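Local coordinates for protein particle-associated lyase (Acinetobacter bacteriophage AP22, PDB 4Y9V) that probably degrades the capsular polysaccharide of Acinetobacter baumannii as the lyase tailspike of the phage, and binds a capsular saccharide, at residues T572-D577 with K612-Y617; V558-L563 with R584-V589; T578-L583 with W604-V609. All blocks are in the same frame, centred on the assembly; numbering follows the deposited sequence.

Interaction 1: residues T572-D577 with K612-Y617; sequences TFFNED and KTFNLY
The aromatic ring of Phe573 carries the aliphatic part of Lys612 over one face, with Lys612 CD 3.9 Å from the ring centroid in a CH-pi contact. At the edge of the same ring, near its plane, Phe573 CZ meets Thr613 O at 3.7 Å, and CD2 of Phe574 also lies along this rim. Phe574 in turn receives CD2 of Phe573 over the centre of one face and turns its own edge to Phe614. The result is a T-shaped pair, the planes of Phe574 and Phe614 at 87° and their centroids 5.4 Å apart, with Phe574 CZ above the Phe614 face, towards its rim.

The Lys612 and Phe573 side chains run alongside each other, pointing opposite ways. The lysine chain bends at chi2 (-76°), which folds CD back over the ring and returns the ammonium group to the loop backbone. There, in the conformer described, Lys612 NZ bonds to Phe573 O at 2.8 Å, only 16° out of the carbonyl plane. NZ also lies 4.6 Å from the Phe573 centroid, close to the ring normal, a cation-pi arrangement. A water joins it to the neighbouring carbonyl, 3.0 Å from Lys612 NZ and 2.8 Å from Thr572 O. One lysine thus spans an aromatic face and two loop carbonyls, directly or through water.

Trp569 extends the cluster, stacked with Phe573 and edge-to-face with Phe574, while Leu603 of the second subunit packs on Phe574. The loop 572-577 lies between strands 555-561 and 586-594 in the chain and meets the start of strand 613-623, which runs antiparallel to both 518-531 and 555-561; Phe614 also touches Val560, Ile602 and Trp604 of neighbouring strands.

Interaction 2: residues V558-L563 with R584-V589; sequences VSVGNL and RTPTPV
Val560 and Pro586 make the closest apolar side-chain contact, CG1 to CG at 3.9 Å, the two groups crossing at about a right angle. Val560 CG1 sits between its backbone N and carbonyl carbon (chi1 62°), a placement that also leaves it 4.3 Å from Pro588 CB. Pro588 CB touches both valines, lying 4.2 Å from Val558 CG1 in the conformer described.

A second group of contacts sets carbon against carbonyl oxygen. Pro588 CB approaches Val558 O at 3.7 Å, Val558 CG1 comes to 3.4 Å from Val589 O, and Val560 CG1 to 3.7 Å from Pro586 O.

The strands 558-561 and 586-589 run roughly antiparallel, their N-to-C directions at 148° and their axes 5.6 Å apart at closest approach, yet no hydrogen bond joins them. Pro586 and Pro588 have no N-H to offer. Each strand pairs elsewhere, 555-561 with 613-623 and 586-594 with 597-604, so side-chain packing brings together strands that belong to different sheets within the chain, in the Ig-like domain.

Some polar side chains reach other subunits. Ser559 OG, in the conformer described, bonds to Val558 N of the second subunit, and Thr585 OG1 pairs with Thr587 OG1 of that subunit. Apolar contacts cross over too: Val560 packs on Val589 of the second subunit, and Val589 lies against Val560 of the third subunit.

Interaction 3: residues T578-L583 with W604-V609; sequences TNVEPL and WNKKVV
Lys606 NZ is held by three oxygens at the side of the 578-583 loop. In the conformer described it makes a weak direct bond to Pro582 O at 3.2 Å, and two waters complete the grip. Water 3, 2.7 Å from Lys606 NZ, leads back to that same carbonyl, 2.9 Å from Pro582 O, closing a small triangle. Water 2 connects Lys606 NZ, at 2.9 Å, with Val580 O, at 2.7 Å. The lysine chain runs extended beyond CG, carrying the ammonium group from one loop to the other, where Val580 CG1 lies 3.7 Å from Lys606 NZ, the two side chains crossing at about a right angle. One ammonium group thus serves two loop carbonyls, Pro582 O weakly and through water, Val580 O through water alone; their partial negative charge probably suits a protonated lysine.

Asn605 makes a nearly straight bond: its ND2 donates to Leu583 O at 2.9 Å with an N-H...O angle of 172°. The oxygen lies almost in the plane of the Asn605 amide, while the donor is tilted 33° out of the plane of the Leu583 carbonyl. The other end of the amide is also used, Asn605 OD1 accepting from Thr585 N, so both ends fix its rotation against the backbone on either side of Arg584. Pro582, preceded by a cis peptide bond, directs its CB toward the 604-609 loop, 4.4 Å from Asn605 ND2.

Pro582 and Asn605 each pack on the same residue of both other subunits, and Glu581 OE1 accepts from Lys607 N of the second subunit. Such meetings of like residues are consistent with the two loops lying close to the threefold axis of a homotrimeric phage tailspike.

In the fold
All three contacts lie in the Ig-like domain at one tip of the elongated molecule, their centres 52 to 66 Å from the chain centre; none includes a residue of the glycan pocket, which contains Arg166, Tyr168 and His337. Interactions 1 and 2, with centres about 8 Å apart, use adjacent strands, 613-623 and 555-561 respectively, joined by Tyr617 N to Ser559 O at 2.8 Å. Arg584 links them again, its N 2.8 Å from Asn575 OD1, and reaches interaction 3 through NH2, 2.9 Å from Lys607 O. Phe574 CE1 of interaction 1 meets Trp604 CH2 of interaction 3 at 3.6 Å. All three contacts also touch the second subunit.

Interaction 1: residues T572-D577 with K612-Y617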
loop_
_atom_site.group_PDB
_atom_site.type_symbol
_atom_site.label_atom_id
_atom_site.label_comp_id
_atom_site.label_asym_id
_atom_site.label_seq_id
_atom_site.Cartn_x
_atom_site.Cartn_y
_atom_site.Cartn_z
ATOM N N THR A 572 -22.390 54.425 -7.221
ATOM C CA THR A 572 -21.483 55.575 -7.328
ATOM C C THR A 572 -20.117 55.220 -7.841
ATOM O O THR A 572 -19.335 56.088 -8.249
ATOM C CB THR A 572 -21.319 56.375 -5.999
ATOM O OG1 THR A 572 -20.561 55.630 -5.065
ATOM C CG2 THR A 572 -22.686 56.784 -5.424
ATOM N N PHE A 573 -19.701 53.936 -7.804
ATOM C CA PHE A 573 -18.338 53.628 -8.197
ATOM C C PHE A 573 -18.117 53.956 -9.692
ATOM O O PHE A 573 -17.071 54.520 -10.034
ATOM C CB PHE A 573 -17.965 52.155 -7.879
ATOM C CG PHE A 573 -16.517 51.887 -8.071
ATOM C CD1 PHE A 573 -15.588 52.300 -7.122
ATOM C CD2 PHE A 573 -16.042 51.245 -9.192
ATOM C CE1 PHE A 573 -14.255 52.056 -7.307
ATOM C CE2 PHE A 573 -14.687 51.012 -9.371
ATOM C CZ PHE A 573 -13.787 51.434 -8.413
ATOM N N PHE A 574 -19.071 53.586 -10.541
ATOM C CA PHE A 574 -18.942 53.775 -11.968
ATOM C C PHE A 574 -19.803 54.919 -12.528
ATOM O O PHE A 574 -19.835 55.096 -13.741
ATOM C CB PHE A 574 -19.264 52.485 -12.745
ATOM C CG PHE A 574 -18.210 51.401 -12.524
ATOM C CD1 PHE A 574 -16.908 51.578 -12.935
ATOM C CD2 PHE A 574 -18.551 50.194 -11.912
ATOM C CE1 PHE A 574 -15.947 50.594 -12.767
ATOM C CE2 PHE A 574 -17.582 49.221 -11.716
ATOM C CZ PHE A 574 -16.302 49.400 -12.155
ATOM N N ASN A 575 -20.455 55.683 -11.641
ATOM C CA ASN A 575 -21.300 56.789 -12.089
ATOM C C ASN A 575 -20.997 58.051 -11.306
ATOM O O ASN A 575 -21.014 58.068 -10.085
ATOM C CB ASN A 575 -22.810 56.438 -11.897
ATOM C CG ASN A 575 -23.173 55.363 -12.874
ATOM O OD1 ASN A 575 -23.428 55.628 -14.062
ATOM N ND2 ASN A 575 -23.091 54.101 -12.444
ATOM N N GLU A 576 -20.810 59.124 -12.103
ATOM C CA GLU A 576 -20.544 60.466 -11.554
ATOM C C GLU A 576 -21.781 61.039 -10.862
ATOM O O GLU A 576 -21.647 61.781 -9.880
ATOM C CB GLU A 576 -20.135 61.379 -12.711
ATOM C CG GLU A 576 -18.770 60.954 -13.296
ATOM C CD GLU A 576 -18.748 59.746 -14.233
ATOM O OE1 GLU A 576 -19.781 59.411 -14.831
ATOM O OE2 GLU A 576 -17.705 59.158 -14.400
ATOM N N ASP A 577 -22.968 60.652 -11.320
ATOM C CA ASP A 577 -24.232 61.112 -10.763
ATOM C C ASP A 577 -25.198 59.972 -10.965
ATOM O O ASP A 577 -25.587 59.646 -12.067
ATOM C CB ASP A 577 -24.742 62.346 -11.502
ATOM C CG ASP A 577 -26.017 62.908 -10.946
ATOM O OD1 ASP A 577 -26.729 62.207 -10.217
ATOM O OD2 ASP A 577 -26.309 64.070 -11.280
ATOM N N LYS A 612 -11.153 54.462 -13.370
ATOM C CA LYS A 612 -11.371 53.623 -12.208
ATOM C C LYS A 612 -10.462 52.390 -12.261
ATOM O O LYS A 612 -10.313 51.809 -13.326
ATOM C CB LYS A 612 -12.818 53.099 -12.130
ATOM C CG LYS A 612 -13.869 54.148 -11.871
ATOM C CD LYS A 612 -13.938 54.619 -10.478
ATOM C CE LYS A 612 -14.442 56.049 -10.337
ATOM N NZ LYS A 612 -15.107 56.163 -9.013
ATOM N N THR A 613 -9.929 52.006 -11.097
ATOM C CA THR A 613 -9.095 50.811 -10.969
ATOM C C THR A 613 -9.892 49.721 -10.274
ATOM O O THR A 613 -10.524 49.963 -9.215
ATOM C CB THR A 613 -7.800 51.139 -10.184
ATOM O OG1 THR A 613 -7.080 52.156 -10.877
ATOM C CG2 THR A 613 -6.935 49.917 -10.004
ATOM N N PHE A 614 -9.888 48.513 -10.848
ATOM C CA PHE A 614 -10.699 47.409 -10.329
ATOM C C PHE A 614 -10.122 46.107 -10.846
ATOM O O PHE A 614 -9.194 46.103 -11.655
ATOM C CB PHE A 614 -12.183 47.621 -10.666
ATOM C CG PHE A 614 -12.420 47.772 -12.177
ATOM C CD1 PHE A 614 -12.651 46.664 -12.952
ATOM C CD2 PHE A 614 -12.403 49.023 -12.750
ATOM C CE1 PHE A 614 -12.840 46.813 -14.324
ATOM C CE2 PHE A 614 -12.596 49.174 -14.110
ATOM C CZ PHE A 614 -12.818 48.060 -14.896
ATOM N N ASN A 615 -10.684 45.000 -10.387
ATOM C CA ASN A 615 -10.202 43.674 -10.787
ATOM C C ASN A 615 -11.064 43.023 -11.853
ATOM O O ASN A 615 -12.300 43.092 -11.825
ATOM C CB ASN A 615 -10.185 42.757 -9.571
ATOM C CG ASN A 615 -9.018 43.026 -8.646
ATOM O OD1 ASN A 615 -7.928 43.369 -9.093
ATOM N ND2 ASN A 615 -9.277 42.829 -7.349
ATOM N N LEU A 616 -10.378 42.304 -12.733
ATOM C CA LEU A 616 -10.969 41.293 -13.583
ATOM C C LEU A 616 -10.433 39.930 -13.119
ATOM O O LEU A 616 -9.270 39.783 -12.811
ATOM C CB LEU A 616 -10.678 41.518 -15.067
ATOM C CG LEU A 616 -11.386 42.718 -15.647
ATOM C CD1 LEU A 616 -10.870 43.086 -17.004
ATOM C CD2 LEU A 616 -12.892 42.357 -15.811
ATOM N N TYR A 617 -11.326 38.955 -13.104
ATOM C CA TYR A 617 -11.023 37.594 -12.704
ATOM C C TYR A 617 -11.323 36.671 -13.862
ATOM O O TYR A 617 -12.232 36.922 -14.664
ATOM C CB TYR A 617 -11.856 37.184 -11.500
ATOM C CG TYR A 617 -11.650 38.051 -10.301
ATOM C CD1 TYR A 617 -10.597 37.805 -9.436
ATOM C CD2 TYR A 617 -12.502 39.118 -10.002
ATOM C CE1 TYR A 617 -10.385 38.588 -8.306
ATOM C CE2 TYR A 617 -12.311 39.890 -8.870
ATOM C CZ TYR A 617 -11.269 39.619 -8.001
ATOM O OH TYR A 617 -11.141 40.392 -6.888
HETATM O O HOH W 1 -17.623 57.530 -9.901
#

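Interaction 2: residues V558-L563 with R584-V589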
loop_
_atom_site.group_PDB
_atom_site.type_symbol
_atom_site.label_atom_id
_atom_site.label_comp_id
_atom_site.label_asym_id
_atom_site.label_seq_id
_atom_site.Cartn_x
_atom_site.Cartn_y
_atom_site.Cartn_z
ATOM N N VAL A 558 -15.135 34.952 -17.132
ATOM C CA VAL A 558 -14.585 36.248 -16.704
ATOM C C VAL A 558 -15.620 36.945 -15.807
ATOM O O VAL A 558 -16.801 36.980 -16.148
ATOM C CB VAL A 558 -14.222 37.128 -17.903
ATOM C CG1 VAL A 558 -13.813 38.526 -17.421
ATOM C CG2 VAL A 558 -13.152 36.424 -18.703
ATOM N N SER A 559 -15.168 37.523 -14.692
ATOM C CA SER A 559 -15.967 38.307 -13.777
ATOM C C SER A 559 -15.247 39.600 -13.399
ATOM O O SER A 559 -14.027 39.689 -13.564
ATOM C CB SER A 559 -16.240 37.480 -12.520
ATOM O OG SER A 559 -17.218 37.997 -11.629
ATOM N N VAL A 560 -15.976 40.580 -12.909
ATOM C CA VAL A 560 -15.434 41.886 -12.514
ATOM C C VAL A 560 -15.734 42.115 -11.040
ATOM O O VAL A 560 -16.809 41.752 -10.533
ATOM C CB VAL A 560 -16.013 42.976 -13.441
ATOM C CG1 VAL A 560 -17.500 43.131 -13.380
ATOM C CG2 VAL A 560 -15.328 44.312 -13.212
ATOM N N GLY A 561 -14.804 42.743 -10.326
ATOM C CA GLY A 561 -15.026 42.982 -8.928
ATOM C C GLY A 561 -14.101 44.005 -8.335
ATOM O O GLY A 561 -13.130 44.478 -8.935
ATOM N N ASN A 562 -14.411 44.342 -7.084
ATOM C CA ASN A 562 -13.700 45.360 -6.332
ATOM C C ASN A 562 -12.336 44.863 -5.868
ATOM O O ASN A 562 -12.062 43.657 -5.780
ATOM C CB ASN A 562 -14.586 45.738 -5.156
ATOM C CG ASN A 562 -14.270 47.066 -4.511
ATOM O OD1 ASN A 562 -13.418 47.836 -4.957
ATOM N ND2 ASN A 562 -15.053 47.341 -3.481
ATOM N N LEU A 563 -11.473 45.827 -5.557
ATOM C CA LEU A 563 -10.180 45.589 -4.959
ATOM C C LEU A 563 -10.290 45.238 -3.470
ATOM O O LEU A 563 -11.126 45.827 -2.756
ATOM C CB LEU A 563 -9.317 46.872 -5.025
ATOM C CG LEU A 563 -9.049 47.432 -6.419
ATOM C CD1 LEU A 563 -8.312 48.747 -6.272
ATOM C CD2 LEU A 563 -8.305 46.450 -7.302
ATOM N N ARG A 584 -23.914 53.644 -15.976
ATOM C CA ARG A 584 -22.775 52.889 -16.473
ATOM C C ARG A 584 -22.561 51.624 -15.621
ATOM O O ARG A 584 -22.549 51.712 -14.403
ATOM C CB ARG A 584 -21.540 53.775 -16.393
ATOM C CG ARG A 584 -20.285 53.143 -16.989
ATOM C CD ARG A 584 -19.119 54.079 -16.964
ATOM N NE ARG A 584 -19.259 55.274 -17.796
ATOM C CZ ARG A 584 -19.626 56.487 -17.370
ATOM N NH1 ARG A 584 -20.009 56.732 -16.106
ATOM N NH2 ARG A 584 -19.652 57.480 -18.239
ATOM N N THR A 585 -22.357 50.509 -16.340
ATOM C CA THR A 585 -22.031 49.249 -15.652
ATOM C C THR A 585 -20.926 48.552 -16.440
ATOM O O THR A 585 -20.758 48.779 -17.649
ATOM C CB THR A 585 -23.198 48.300 -15.436
ATOM O OG1 THR A 585 -23.454 47.785 -16.719
ATOM C CG2 THR A 585 -24.458 48.962 -14.917
ATOM N N PRO A 586 -20.142 47.704 -15.762
ATOM C CA PRO A 586 -19.034 47.010 -16.423
ATOM C C PRO A 586 -19.429 45.615 -16.893
ATOM O O PRO A 586 -19.464 44.671 -16.101
ATOM C CB PRO A 586 -18.031 46.913 -15.275
ATOM C CG PRO A 586 -18.865 46.746 -14.046
ATOM C CD PRO A 586 -20.052 47.608 -14.300
ATOM N N THR A 587 -19.746 45.413 -18.186
ATOM C CA THR A 587 -20.107 44.063 -18.630
ATOM C C THR A 587 -18.843 43.227 -18.809
ATOM O O THR A 587 -17.996 43.572 -19.644
ATOM C CB THR A 587 -20.871 44.130 -19.962
ATOM O OG1 THR A 587 -22.108 44.832 -19.790
ATOM C CG2 THR A 587 -21.176 42.715 -20.474
ATOM N N PRO A 588 -18.690 42.138 -18.059
ATOM C CA PRO A 588 -17.464 41.346 -18.162
ATOM C C PRO A 588 -17.538 40.379 -19.348
ATOM O O PRO A 588 -18.585 39.754 -19.556
ATOM C CB PRO A 588 -17.439 40.573 -16.829
ATOM C CG PRO A 588 -18.925 40.355 -16.510
ATOM C CD PRO A 588 -19.613 41.625 -17.021
ATOM N N VAL A 589 -16.434 40.241 -20.063
ATOM C CA VAL A 589 -16.334 39.348 -21.198
ATOM C C VAL A 589 -14.953 38.746 -21.278
ATOM O O VAL A 589 -13.980 39.309 -20.762
ATOM C CB VAL A 589 -16.632 40.061 -22.555
ATOM C CG1 VAL A 589 -17.992 40.760 -22.511
ATOM C CG2 VAL A 589 -15.532 41.072 -22.914
#

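Interaction 3: residues T578-L583 with W604-V609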
loop_
_atom_site.group_PDB
_atom_site.type_symbol
_atom_site.label_atom_id
_atom_site.label_comp_id
_atom_site.label_asym_id
_atom_site.label_seq_id
_atom_site.Cartn_x
_atom_site.Cartn_y
_atom_site.Cartn_z
ATOM N N THR A 578 -25.619 59.296 -9.853
ATOM C CA THR A 578 -26.470 58.150 -9.978
ATOM C C THR A 578 -27.901 58.509 -10.344
ATOM O O THR A 578 -28.680 57.574 -10.603
ATOM C CB THR A 578 -26.449 57.280 -8.701
ATOM O OG1 THR A 578 -26.856 58.137 -7.624
ATOM C CG2 THR A 578 -25.055 56.762 -8.434
ATOM N N ASN A 579 -28.268 59.761 -10.446
ATOM C CA ASN A 579 -29.543 60.229 -10.932
ATOM C C ASN A 579 -29.577 60.171 -12.458
ATOM O O ASN A 579 -30.672 60.210 -13.020
ATOM C CB ASN A 579 -29.812 61.689 -10.576
ATOM C CG ASN A 579 -30.102 61.949 -9.127
ATOM O OD1 ASN A 579 -30.381 61.073 -8.344
ATOM N ND2 ASN A 579 -30.040 63.275 -8.883
ATOM N N VAL A 580 -28.406 60.118 -13.077
ATOM C CA VAL A 580 -28.321 60.164 -14.563
ATOM C C VAL A 580 -28.317 58.759 -15.085
ATOM O O VAL A 580 -27.427 57.941 -14.759
ATOM C CB VAL A 580 -27.048 60.862 -15.046
ATOM C CG1 VAL A 580 -26.785 60.697 -16.534
ATOM C CG2 VAL A 580 -27.141 62.353 -14.761
ATOM N N GLU A 581 -29.369 58.455 -15.922
ATOM C CA GLU A 581 -29.601 57.176 -16.532
ATOM C C GLU A 581 -29.549 57.236 -18.052
ATOM O O GLU A 581 -29.819 58.317 -18.614
ATOM C CB GLU A 581 -30.960 56.557 -16.188
ATOM C CG GLU A 581 -31.036 56.386 -14.619
ATOM C CD GLU A 581 -32.150 55.433 -14.227
ATOM O OE1 GLU A 581 -32.044 54.928 -13.098
ATOM O OE2 GLU A 581 -33.080 55.055 -14.957
ATOM N N PRO A 582 -29.129 56.159 -18.743
ATOM C CA PRO A 582 -28.662 54.885 -18.189
ATOM C C PRO A 582 -27.469 55.056 -17.272
ATOM O O PRO A 582 -26.629 55.944 -17.442
ATOM C CB PRO A 582 -28.236 54.126 -19.467
ATOM C CG PRO A 582 -28.633 54.959 -20.610
ATOM C CD PRO A 582 -29.104 56.264 -20.212
ATOM N N LEU A 583 -27.387 54.159 -16.303
ATOM C CA LEU A 583 -26.243 54.049 -15.407
ATOM C C LEU A 583 -25.175 53.184 -16.085
ATOM O O LEU A 583 -25.476 52.155 -16.678
ATOM C CB LEU A 583 -26.662 53.395 -14.119
ATOM C CG LEU A 583 -27.621 54.250 -13.271
ATOM C CD1 LEU A 583 -28.529 53.385 -12.449
ATOM C CD2 LEU A 583 -26.851 55.298 -12.470
ATOM N N TRP A 604 -18.239 48.614 -21.905
ATOM C CA TRP A 604 -19.008 49.658 -21.246
ATOM C C TRP A 604 -20.285 49.969 -22.016
ATOM O O TRP A 604 -20.245 50.064 -23.264
ATOM C CB TRP A 604 -18.169 50.957 -21.123
ATOM C CG TRP A 604 -16.925 50.761 -20.327
ATOM C CD1 TRP A 604 -15.652 50.701 -20.803
ATOM C CD2 TRP A 604 -16.841 50.601 -18.893
ATOM N NE1 TRP A 604 -14.759 50.500 -19.761
ATOM C CE2 TRP A 604 -15.470 50.429 -18.597
ATOM C CE3 TRP A 604 -17.765 50.560 -17.870
ATOM C CZ2 TRP A 604 -15.014 50.227 -17.281
ATOM C CZ3 TRP A 604 -17.334 50.362 -16.557
ATOM C CH2 TRP A 604 -15.956 50.197 -16.297
ATOM N N ASN A 605 -21.366 50.220 -21.324
ATOM C CA ASN A 605 -22.580 50.727 -21.973
ATOM C C ASN A 605 -22.557 52.223 -22.205
ATOM O O ASN A 605 -23.362 52.716 -22.991
ATOM C CB ASN A 605 -23.849 50.296 -21.209
ATOM C CG ASN A 605 -23.886 50.803 -19.779
ATOM O OD1 ASN A 605 -22.859 50.957 -19.117
ATOM N ND2 ASN A 605 -25.102 51.034 -19.287
ATOM N N LYS A 606 -21.692 52.981 -21.583
ATOM C CA LYS A 606 -21.495 54.380 -22.008
ATOM C C LYS A 606 -20.035 54.639 -21.632
ATOM O O LYS A 606 -19.506 54.229 -20.592
ATOM C CB LYS A 606 -22.501 55.373 -21.451
ATOM C CG LYS A 606 -22.475 55.490 -19.964
ATOM C CD LYS A 606 -23.053 56.805 -19.509
ATOM C CE LYS A 606 -23.582 56.919 -18.122
ATOM N NZ LYS A 606 -24.331 58.201 -17.853
ATOM N N LYS A 607 -19.403 55.365 -22.550
ATOM C CA LYS A 607 -17.974 55.531 -22.560
ATOM C C LYS A 607 -17.527 56.196 -21.259
ATOM O O LYS A 607 -18.208 57.038 -20.660
ATOM C CB LYS A 607 -17.465 56.293 -23.773
ATOM C CG LYS A 607 -17.538 57.732 -23.815
ATOM C CD LYS A 607 -16.984 58.302 -25.124
ATOM C CE LYS A 607 -17.367 59.799 -25.186
ATOM N NZ LYS A 607 -16.787 60.363 -26.410
ATOM N N VAL A 608 -16.332 55.820 -20.822
ATOM C CA VAL A 608 -15.816 56.231 -19.549
ATOM C C VAL A 608 -15.505 57.723 -19.515
ATOM O O VAL A 608 -14.921 58.272 -20.444
ATOM C CB VAL A 608 -14.544 55.413 -19.196
ATOM C CG1 VAL A 608 -13.797 55.898 -18.022
ATOM C CG2 VAL A 608 -14.967 53.923 -18.987
ATOM N N VAL A 609 -15.862 58.350 -18.380
ATOM C CA VAL A 609 -15.554 59.725 -18.058
ATOM C C VAL A 609 -14.502 59.816 -16.966
ATOM O O VAL A 609 -13.671 60.715 -17.003
ATOM C CB VAL A 609 -16.847 60.467 -17.700
ATOM C CG1 VAL A 609 -16.541 61.855 -17.109
ATOM C CG2 VAL A 609 -17.782 60.591 -18.881
HETATM O O HOH W 2 -24.738 57.899 -14.982
HETATM O O HOH W 3 -26.547 58.025 -19.389
#